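Local atomic coordinates of Na Glutathione S-transferase 2 (Necator americanus, PDB entry 2ON5), a protein that binds glutathione and, as a glutathione S-transferase, probably catalyses its conjugation through the thiol to electrophilic compounds, working as a two-subunit assembly. Residues Ile51-Leu54 and Lys59-Ala62; Tyr4-Phe9 and Glu16-Ile21; Gly134-Phe139 and Gly146-Asp151. One frame throughout, in Å; residues are numbered along the deposited sequence.

Contact 1. Residues Ile51-Leu54 and Lys59-Ala62; sequences IPVL and KQLA. With GSH (glutathione), chain V.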
loop_
_atom_site.group_PDB
_atom_site.type_symbol
_atom_site.label_atom_id
_atom_site.label_comp_id
_atom_site.label_asym_id
_atom_site.label_seq_id
_atom_site.Cartn_x
_atom_site.Cartn_y
_atom_site.Cartn_z
ATOM N N ILE A 51 -13.158 6.817 2.457
ATOM C CA ILE A 51 -13.462 5.687 3.352
ATOM C C ILE A 51 -12.857 4.374 2.782
ATOM O O ILE A 51 -12.687 4.270 1.562
ATOM C CB ILE A 51 -15.005 5.562 3.603
ATOM C CG1 ILE A 51 -15.818 5.682 2.284
ATOM C CG2 ILE A 51 -15.472 6.618 4.621
ATOM C CD1 ILE A 51 -17.311 5.588 2.495
ATOM N N PRO A 52 -12.574 3.351 3.646
ATOM C CA PRO A 52 -12.989 3.246 5.061
ATOM C C PRO A 52 -12.178 4.108 6.035
ATOM O O PRO A 52 -11.001 4.424 5.773
ATOM C CB PRO A 52 -12.782 1.755 5.375
ATOM C CG PRO A 52 -11.542 1.373 4.482
ATOM C CD PRO A 52 -11.812 2.164 3.192
ATOM N N VAL A 53 -12.796 4.463 7.161
ATOM C CA VAL A 53 -12.070 5.104 8.263
ATOM C C VAL A 53 -12.445 4.405 9.564
ATOM O O VAL A 53 -13.646 4.164 9.826
ATOM C CB VAL A 53 -12.387 6.622 8.376
ATOM C CG1 VAL A 53 -11.755 7.265 9.654
ATOM C CG2 VAL A 53 -11.910 7.338 7.138
ATOM N N LEU A 54 -11.413 4.079 10.348
ATOM C CA LEU A 54 -11.577 3.501 11.678
ATOM C C LEU A 54 -11.525 4.627 12.721
ATOM O O LEU A 54 -10.719 5.545 12.608
ATOM C CB LEU A 54 -10.473 2.456 11.988
ATOM C CG LEU A 54 -10.492 1.798 13.394
ATOM C CD1 LEU A 54 -11.628 0.769 13.501
ATOM C CD2 LEU A 54 -9.172 1.143 13.770
ATOM N N LYS A 59 -10.319 8.526 17.884
ATOM C CA LYS A 59 -9.145 8.833 17.071
ATOM C C LYS A 59 -9.314 8.201 15.674
ATOM O O LYS A 59 -9.524 6.990 15.569
ATOM C CB LYS A 59 -7.881 8.256 17.727
ATOM C CG LYS A 59 -7.432 8.920 19.040
ATOM C CD LYS A 59 -6.037 8.332 19.511
ATOM C CE LYS A 59 -6.059 6.786 19.758
ATOM N NZ LYS A 59 -4.760 6.222 20.358
ATOM N N GLN A 60 -9.226 9.004 14.612
ATOM C CA GLN A 60 -9.444 8.466 13.284
ATOM C C GLN A 60 -8.155 7.880 12.701
ATOM O O GLN A 60 -7.096 8.473 12.847
ATOM C CB GLN A 60 -9.943 9.548 12.320
ATOM C CG GLN A 60 -11.386 10.002 12.560
ATOM C CD GLN A 60 -11.798 11.053 11.565
ATOM O OE1 GLN A 60 -12.823 10.917 10.866
ATOM N NE2 GLN A 60 -11.013 12.118 11.490
ATOM N N LEU A 61 -8.303 6.750 12.015
ATOM C CA LEU A 61 -7.260 6.146 11.202
ATOM C C LEU A 61 -7.885 5.814 9.852
ATOM O O LEU A 61 -8.819 4.997 9.796
ATOM C CB LEU A 61 -6.756 4.866 11.855
ATOM C CG LEU A 61 -5.702 4.072 11.099
ATOM C CD1 LEU A 61 -4.389 4.911 10.860
ATOM C CD2 LEU A 61 -5.429 2.747 11.834
ATOM N N ALA A 62 -7.392 6.473 8.800
ATOM C CA ALA A 62 -7.799 6.187 7.431
ATOM C C ALA A 62 -6.910 5.123 6.731
ATOM O O ALA A 62 -5.931 4.635 7.305
ATOM C CB ALA A 62 -7.843 7.486 6.621
HETATM N N1 GSH V . -6.020 3.483 -0.759
HETATM C CA1 GSH V . -7.486 3.297 -0.636
HETATM C C1 GSH V . -7.800 2.469 0.607
HETATM O O11 GSH V . -7.353 1.303 0.576
HETATM O O12 GSH V . -8.450 2.864 1.617
HETATM C CB1 GSH V . -8.276 4.601 -0.776
HETATM C CG1 GSH V . -9.736 4.486 -0.351
HETATM C CD1 GSH V . -10.742 4.773 -1.460
HETATM O OE1 GSH V . -10.394 4.761 -2.839
HETATM N N2 GSH V . -11.964 5.031 -0.989
HETATM C CA2 GSH V . -13.245 4.866 -1.662
HETATM C C2 GSH V . -14.084 6.110 -1.476
HETATM O O2 GSH V . -13.917 6.969 -0.361
HETATM C CB2 GSH V . -13.967 3.660 -1.083
HETATM S SG2 GSH V . -13.919 2.146 -2.090
HETATM N N3 GSH V . -14.969 6.389 -2.431
HETATM C CA3 GSH V . -15.725 7.626 -2.420
HETATM C C3 GSH V . -14.924 8.895 -2.633
HETATM O O31 GSH V . -13.726 8.848 -2.991
HETATM O O32 GSH V . -15.454 10.017 -2.462
#
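Leu54 and Leu61 face each other across an antiparallel strand pair and exchange two backbone hydrogen bonds. Leu54 N donates to Leu61 O at 2.8 Å, and Leu61 N returns a bond of the same length to Leu54 O. The returning N-H is the straighter, at 165°, and lies in the carbonyl plane of Leu54, whereas the amide of Leu54 approaches Leu61 O tilted somewhat from that carbonyl's plane. Leu54 O also receives a CA-H contact from Gln60 CA at 3.3 Å. Val53 can be followed outward atom by atom. Its CB lies 4.2 Å from Leu61 O, and there the side chain forks. Branch CG1, placed anti to the backbone N (chi1 173°), comes within 3.7 Å of Leu61 O and passes slantwise over Gln60 CB. Branch CG2 takes the other direction and rests on the methyl of Ala62, 4.1 Å from its CB. The strands 53-56 and 59-62 form the beta hairpin of the thioredoxin-like N-terminal domain, and the turn leading into it contains the cis-proline that is a hallmark of this fold. Next to the cis peptide that precedes Pro52, the backbone of Ile51 meets glutathione: Ile51 N donates a nearly straight bond (167°) to O2 of the ligand at 2.9 Å, while the ligand's N2 makes a weaker, bent bond back to Ile51 O. Both involve the cysteinyl residue of the ligand, a pairing that resembles that of antiparallel strands. On the face carrying the two leucines, Leu54 meets Ile67 and Leu71 of helix 64-75, and Leu61 meets Tyr70 of the same helix and Ala86 of the second subunit.

Contact 2. Residues Tyr4-Phe9 and Glu16-Ile21; sequences YKLTYF and EPIRQI. With GSH (glutathione), chain V.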
loop_
_atom_site.group_PDB
_atom_site.type_symbol
_atom_site.label_atom_id
_atom_site.label_comp_id
_atom_site.label_asym_id
_atom_site.label_seq_id
_atom_site.Cartn_x
_atom_site.Cartn_y
_atom_site.Cartn_z
ATOM N N TYR A 4 -14.615 0.827 19.047
ATOM C CA TYR A 4 -14.277 0.911 17.627
ATOM C C TYR A 4 -15.475 1.215 16.734
ATOM O O TYR A 4 -16.562 0.622 16.883
ATOM C CB TYR A 4 -13.658 -0.389 17.147
ATOM C CG TYR A 4 -12.363 -0.770 17.834
ATOM C CD1 TYR A 4 -12.351 -1.730 18.853
ATOM C CD2 TYR A 4 -11.150 -0.169 17.466
ATOM C CE1 TYR A 4 -11.165 -2.089 19.475
ATOM C CE2 TYR A 4 -9.957 -0.541 18.083
ATOM C CZ TYR A 4 -9.981 -1.488 19.086
ATOM O OH TYR A 4 -8.806 -1.862 19.704
ATOM N N LYS A 5 -15.255 2.134 15.799
ATOM C CA LYS A 5 -16.241 2.445 14.767
ATOM C C LYS A 5 -15.567 2.267 13.405
ATOM O O LYS A 5 -14.468 2.806 13.179
ATOM C CB LYS A 5 -16.743 3.893 14.915
ATOM C CG LYS A 5 -17.803 4.288 13.863
ATOM C CD LYS A 5 -18.413 5.643 14.152
ATOM C CE LYS A 5 -17.369 6.740 14.063
ATOM N NZ LYS A 5 -17.937 8.084 13.752
ATOM N N LEU A 6 -16.192 1.494 12.512
ATOM C CA LEU A 6 -15.753 1.475 11.122
ATOM C C LEU A 6 -16.776 2.136 10.222
ATOM O O LEU A 6 -17.955 1.724 10.194
ATOM C CB LEU A 6 -15.528 0.054 10.640
ATOM C CG LEU A 6 -14.912 -0.147 9.255
ATOM C CD1 LEU A 6 -13.457 0.393 9.255
ATOM C CD2 LEU A 6 -14.980 -1.609 8.894
ATOM N N THR A 7 -16.326 3.127 9.448
ATOM C CA THR A 7 -17.229 3.786 8.482
ATOM C C THR A 7 -16.834 3.425 7.037
ATOM O O THR A 7 -15.654 3.531 6.656
ATOM C CB THR A 7 -17.274 5.312 8.670
ATOM O OG1 THR A 7 -17.640 5.630 10.024
ATOM C CG2 THR A 7 -18.306 5.937 7.706
ATOM N N TYR A 8 -17.817 2.949 6.274
ATOM C CA TYR A 8 -17.615 2.580 4.866
ATOM C C TYR A 8 -18.962 2.628 4.126
ATOM O O TYR A 8 -19.959 3.109 4.672
ATOM C CB TYR A 8 -16.972 1.189 4.764
ATOM C CG TYR A 8 -16.484 0.856 3.379
ATOM C CD1 TYR A 8 -15.548 1.673 2.720
ATOM C CD2 TYR A 8 -16.977 -0.247 2.703
ATOM C CE1 TYR A 8 -15.122 1.364 1.434
ATOM C CE2 TYR A 8 -16.551 -0.552 1.416
ATOM C CZ TYR A 8 -15.640 0.252 0.793
ATOM O OH TYR A 8 -15.205 -0.069 -0.475
ATOM N N PHE A 9 -18.981 2.177 2.874
ATOM C CA PHE A 9 -20.235 2.064 2.143
ATOM C C PHE A 9 -21.002 0.830 2.615
ATOM O O PHE A 9 -20.450 -0.016 3.332
ATOM C CB PHE A 9 -19.974 1.966 0.633
ATOM C CG PHE A 9 -19.389 3.198 0.039
ATOM C CD1 PHE A 9 -20.131 4.364 -0.040
ATOM C CD2 PHE A 9 -18.096 3.185 -0.472
ATOM C CE1 PHE A 9 -19.596 5.515 -0.612
ATOM C CE2 PHE A 9 -17.541 4.345 -1.034
ATOM C CZ PHE A 9 -18.306 5.504 -1.106
ATOM N N GLU A 16 -14.285 -4.998 4.033
ATOM C CA GLU A 16 -14.645 -6.347 4.431
ATOM C C GLU A 16 -13.557 -7.144 5.199
ATOM O O GLU A 16 -13.860 -7.752 6.244
ATOM C CB GLU A 16 -15.245 -7.122 3.272
ATOM C CG GLU A 16 -15.775 -8.510 3.644
ATOM C CD GLU A 16 -16.899 -8.506 4.694
ATOM O OE1 GLU A 16 -17.536 -7.466 4.936
ATOM O OE2 GLU A 16 -17.147 -9.576 5.258
ATOM N N PRO A 17 -12.299 -7.127 4.714
ATOM C CA PRO A 17 -11.272 -7.816 5.520
ATOM C C PRO A 17 -11.140 -7.257 6.943
ATOM O O PRO A 17 -10.805 -8.007 7.840
ATOM C CB PRO A 17 -9.977 -7.598 4.722
ATOM C CG PRO A 17 -10.468 -7.368 3.265
ATOM C CD PRO A 17 -11.749 -6.589 3.448
ATOM N N ILE A 18 -11.414 -5.967 7.131
ATOM C CA ILE A 18 -11.322 -5.321 8.457
ATOM C C ILE A 18 -12.464 -5.852 9.331
ATOM O O ILE A 18 -12.271 -6.224 10.505
ATOM C CB ILE A 18 -11.404 -3.784 8.337
ATOM C CG1 ILE A 18 -10.146 -3.209 7.661
ATOM C CG2 ILE A 18 -11.636 -3.125 9.703
ATOM C CD1 ILE A 18 -10.437 -1.904 6.869
ATOM N N ARG A 19 -13.658 -5.908 8.755
ATOM C CA ARG A 19 -14.781 -6.507 9.477
ATOM C C ARG A 19 -14.450 -7.970 9.883
ATOM O O ARG A 19 -14.934 -8.462 10.906
ATOM C CB ARG A 19 -16.063 -6.473 8.646
ATOM C CG ARG A 19 -16.506 -5.081 8.229
ATOM C CD ARG A 19 -17.951 -5.092 7.707
ATOM N NE ARG A 19 -18.331 -3.817 7.120
ATOM C CZ ARG A 19 -18.456 -3.598 5.820
ATOM N NH1 ARG A 19 -18.172 -4.574 4.974
ATOM N NH2 ARG A 19 -18.831 -2.396 5.374
ATOM N N GLN A 20 -13.661 -8.655 9.067
ATOM C CA GLN A 20 -13.371 -10.077 9.320
ATOM C C GLN A 20 -12.288 -10.210 10.368
ATOM O O GLN A 20 -12.272 -11.184 11.089
ATOM C CB GLN A 20 -13.009 -10.842 8.039
ATOM C CG GLN A 20 -14.267 -11.005 7.142
ATOM C CD GLN A 20 -14.006 -11.629 5.785
ATOM O OE1 GLN A 20 -14.884 -11.612 4.909
ATOM N NE2 GLN A 20 -12.800 -12.170 5.587
ATOM N N ILE A 21 -11.395 -9.237 10.433
ATOM C CA ILE A 21 -10.425 -9.179 11.548
ATOM C C ILE A 21 -11.175 -9.046 12.881
ATOM O O ILE A 21 -10.881 -9.773 13.851
ATOM C CB ILE A 21 -9.437 -8.035 11.382
ATOM C CG1 ILE A 21 -8.502 -8.327 10.185
ATOM C CG2 ILE A 21 -8.690 -7.793 12.734
ATOM C CD1 ILE A 21 -7.685 -7.076 9.680
HETATM N N1 GSH V . -6.020 3.483 -0.759
HETATM C CA1 GSH V . -7.486 3.297 -0.636
HETATM C C1 GSH V . -7.800 2.469 0.607
HETATM O O11 GSH V . -7.353 1.303 0.576
HETATM O O12 GSH V . -8.450 2.864 1.617
HETATM C CB1 GSH V . -8.276 4.601 -0.776
HETATM C CG1 GSH V . -9.736 4.486 -0.351
HETATM C CD1 GSH V . -10.742 4.773 -1.460
HETATM O OE1 GSH V . -10.394 4.761 -2.839
HETATM N N2 GSH V . -11.964 5.031 -0.989
HETATM C CA2 GSH V . -13.245 4.866 -1.662
HETATM C C2 GSH V . -14.084 6.110 -1.476
HETATM O O2 GSH V . -13.917 6.969 -0.361
HETATM C CB2 GSH V . -13.967 3.660 -1.083
HETATM S SG2 GSH V . -13.919 2.146 -2.090
HETATM N N3 GSH V . -14.969 6.389 -2.431
HETATM C CA3 GSH V . -15.725 7.626 -2.420
HETATM C C3 GSH V . -14.924 8.895 -2.633
HETATM O O31 GSH V . -13.726 8.848 -2.991
HETATM O O32 GSH V . -15.454 10.017 -2.462
#
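Leu6 reaches from strand 4-9 to helix 16-25 with its CG swung away from the backbone N (chi1 -173°), and chi2 then turns both methyls onto Ile18. CD2 is the busier of the two: it touches Ile18 CG2 at 3.8 Å and Arg19 CG at 3.9 Å, while CD1 also leans on the Ile18 methyl. The leucine and isoleucine side chains meet at a slant; Leu6 and Arg19 cross nearly at right angles. Extended from CG to NE, Arg19 travels past Leu6 to the end of the strand. There NH2 lies at the edge of the Tyr8 ring, 3.9 Å from CD2, with guanidinium and ring planes 58° apart. NH1 is held by Glu16 OE1 in a salt bridge of 3.0 Å that lies in the guanidinium plane, and also bonds to Gly11 O; NE pairs with Asp31. Several partners thus fix the rotation of this buried guanidinium. Tyr8 likewise has its CG opposite the backbone N, and its hydroxyl ends 3.0 Å from SG2 of glutathione while accepting a hydrogen bond from Leu14 N. A tyrosine so close to the sulfur is consistent with the thiol-activating tyrosine of many glutathione transferases. Phe9 brings its ring edge to N3 of the ligand. Strand 4-9 and the helical segment 16-21 run roughly antiparallel, at 155°, within the first two elements of a beta-alpha-beta unit completed by strand 30-34; helix 64-75 packs against Ile18, and helix 155-168 touches Glu16, Gln20 and Ile21.

Contact 3. Residues Gly134-Phe139 and Gly146-Asp151; sequences GFMKKF and GYLVGD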
loop_
_atom_site.group_PDB
_atom_site.type_symbol
_atom_site.label_atom_id
_atom_site.label_comp_id
_atom_site.label_asym_id
_atom_site.label_seq_id
_atom_site.Cartn_x
_atom_site.Cartn_y
_atom_site.Cartn_z
ATOM N N GLY A 134 -0.763 -16.472 -10.093
ATOM C CA GLY A 134 0.513 -17.168 -10.330
ATOM C C GLY A 134 1.508 -16.889 -9.209
ATOM O O GLY A 134 2.190 -17.796 -8.741
ATOM N N PHE A 135 1.596 -15.634 -8.771
ATOM C CA PHE A 135 2.452 -15.298 -7.630
ATOM C C PHE A 135 1.934 -15.863 -6.308
ATOM O O PHE A 135 2.719 -16.296 -5.475
ATOM C CB PHE A 135 2.704 -13.793 -7.537
ATOM C CG PHE A 135 3.412 -13.222 -8.746
ATOM C CD1 PHE A 135 2.841 -12.200 -9.487
ATOM C CD2 PHE A 135 4.628 -13.741 -9.158
ATOM C CE1 PHE A 135 3.500 -11.667 -10.623
ATOM C CE2 PHE A 135 5.288 -13.223 -10.296
ATOM C CZ PHE A 135 4.717 -12.187 -11.021
ATOM N N MET A 136 0.619 -15.851 -6.123
ATOM C CA MET A 136 -0.016 -16.389 -4.907
ATOM C C MET A 136 0.222 -17.898 -4.768
ATOM O O MET A 136 0.471 -18.397 -3.671
ATOM C CB MET A 136 -1.513 -16.061 -4.888
ATOM C CG MET A 136 -1.835 -14.561 -4.775
ATOM S SD MET A 136 -0.974 -13.669 -3.446
ATOM C CE MET A 136 0.501 -13.049 -4.251
ATOM N N LYS A 137 0.140 -18.596 -5.896
ATOM C CA LYS A 137 0.491 -20.009 -6.008
ATOM C C LYS A 137 1.922 -20.257 -5.502
ATOM O O LYS A 137 2.157 -21.177 -4.730
ATOM C CB LYS A 137 0.299 -20.452 -7.474
ATOM C CG LYS A 137 0.378 -21.934 -7.768
ATOM C CD LYS A 137 0.190 -22.143 -9.297
ATOM C CE LYS A 137 0.200 -23.599 -9.668
ATOM N NZ LYS A 137 -0.280 -23.712 -11.077
ATOM N N LYS A 138 2.859 -19.399 -5.892
ATOM C CA LYS A 138 4.236 -19.495 -5.422
ATOM C C LYS A 138 4.366 -19.375 -3.916
ATOM O O LYS A 138 5.146 -20.097 -3.298
ATOM C CB LYS A 138 5.104 -18.419 -6.063
ATOM C CG LYS A 138 5.291 -18.590 -7.551
ATOM C CD LYS A 138 5.988 -17.341 -8.175
ATOM C CE LYS A 138 7.044 -16.700 -7.237
ATOM N NZ LYS A 138 7.984 -15.800 -7.968
ATOM N N PHE A 139 3.631 -18.427 -3.334
ATOM C CA PHE A 139 3.666 -18.225 -1.884
ATOM C C PHE A 139 3.079 -19.411 -1.139
ATOM O O PHE A 139 3.646 -19.849 -0.119
ATOM C CB PHE A 139 3.020 -16.894 -1.495
ATOM C CG PHE A 139 3.978 -15.760 -1.555
ATOM C CD1 PHE A 139 4.347 -15.211 -2.786
ATOM C CD2 PHE A 139 4.583 -15.284 -0.404
ATOM C CE1 PHE A 139 5.283 -14.198 -2.864
ATOM C CE2 PHE A 139 5.546 -14.245 -0.472
ATOM C CZ PHE A 139 5.886 -13.706 -1.699
ATOM N N GLY A 146 -1.236 -23.924 3.449
ATOM C CA GLY A 146 -2.571 -23.613 2.952
ATOM C C GLY A 146 -2.840 -22.133 3.081
ATOM O O GLY A 146 -3.797 -21.637 2.499
ATOM N N TYR A 147 -1.978 -21.426 3.829
ATOM C CA TYR A 147 -2.048 -19.966 3.945
ATOM C C TYR A 147 -0.900 -19.305 3.178
ATOM O O TYR A 147 0.131 -19.938 2.881
ATOM C CB TYR A 147 -2.052 -19.503 5.416
ATOM C CG TYR A 147 -3.173 -20.077 6.267
ATOM C CD1 TYR A 147 -2.902 -21.006 7.273
ATOM C CD2 TYR A 147 -4.496 -19.703 6.058
ATOM C CE1 TYR A 147 -3.916 -21.545 8.051
ATOM C CE2 TYR A 147 -5.518 -20.228 6.824
ATOM C CZ TYR A 147 -5.234 -21.150 7.818
ATOM O OH TYR A 147 -6.276 -21.673 8.593
ATOM N N LEU A 148 -1.063 -18.017 2.880
ATOM C CA LEU A 148 -0.112 -17.348 1.979
ATOM C C LEU A 148 1.268 -17.189 2.625
ATOM O O LEU A 148 2.288 -17.374 1.958
ATOM C CB LEU A 148 -0.670 -16.010 1.502
ATOM C CG LEU A 148 -1.909 -16.146 0.613
ATOM C CD1 LEU A 148 -2.636 -14.797 0.604
ATOM C CD2 LEU A 148 -1.508 -16.597 -0.818
ATOM N N VAL A 149 1.290 -16.868 3.921
ATOM C CA VAL A 149 2.554 -16.695 4.650
ATOM C C VAL A 149 2.449 -17.389 6.005
ATOM O O VAL A 149 1.509 -17.148 6.763
ATOM C CB VAL A 149 2.927 -15.213 4.866
ATOM C CG1 VAL A 149 4.302 -15.094 5.516
ATOM C CG2 VAL A 149 2.929 -14.436 3.543
ATOM N N GLY A 150 3.412 -18.258 6.314
ATOM C CA GLY A 150 3.410 -18.917 7.620
ATOM C C GLY A 150 2.321 -19.972 7.766
ATOM O O GLY A 150 1.723 -20.423 6.766
ATOM N N ASP A 151 2.059 -20.360 9.012
ATOM C CA ASP A 151 1.249 -21.521 9.301
ATOM C C ASP A 151 -0.140 -21.131 9.779
ATOM O O ASP A 151 -0.964 -22.005 10.007
ATOM C CB ASP A 151 1.939 -22.414 10.358
ATOM C CG ASP A 151 3.226 -23.070 9.849
ATOM O OD1 ASP A 151 4.096 -23.389 10.689
ATOM O OD2 ASP A 151 3.368 -23.288 8.630
HETATM O O HOH W 1 4.720 -18.164 1.729
#
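Leu148 inserts one methyl, CD2, against the flank of helix 117-143, where it lies 4.0 Å from Met136 SD and 3.9 Å from Met136 O. The bend of the methionine chain at chi2 (-50°) brings SD beside the leucine methyl, the two side chains passing each other at a slant. Phe139 makes the second point of touch. Its CB is 3.6 Å from Leu148 O, which sits at the edge of the ring and close to its plane, and Phe139 CD2 brushes Val149 CG2 more loosely at 4.4 Å. No direct hydrogen bond joins the two segments; instead, one water donates to both Phe139 O, at 2.7 Å, and Leu148 O, at 2.6 Å, bridging two carbonyls that could not bond to each other. In the next shell, Asp157 accepts a hydrogen bond from Leu148 N, and Leu160 of helix 155-168 touches both Met136 and Leu148. Val91 of helix 82-101 packs on Met136 and Phe139, and Ile181 of helix 179-189 packs on Met136. From the second subunit, Phe48 meets the Phe139 ring with nearly parallel planes. The contact joins helix 117-143 to the loop leading to helix 155-168, within the all-helical C-terminal domain of the glutathione transferase fold, beside the subunit interface.

Overall arrangement
Contacts 1 and 2 both involve the same sheet of the N-terminal domain, through its neighbouring strands 53-56 and 4-9, and have centres about 10 Å apart. They meet directly where Thr7 N comes 2.9 Å from Val53 O, a probable hydrogen bond between these strands, and where Pro52 packs on Tyr8. Both reach the same glutathione, the first through the backbone of Ile51 and the second through the side chains of Tyr8 and Phe9. Contact 3 stands apart in the C-terminal helical domain, its centre about 29 Å from that of contact 1 and 25 Å from that of contact 2, on the opposite side of the chain's centre. Contacts 1 and 3 nevertheless share a partner, since each touches the second subunit.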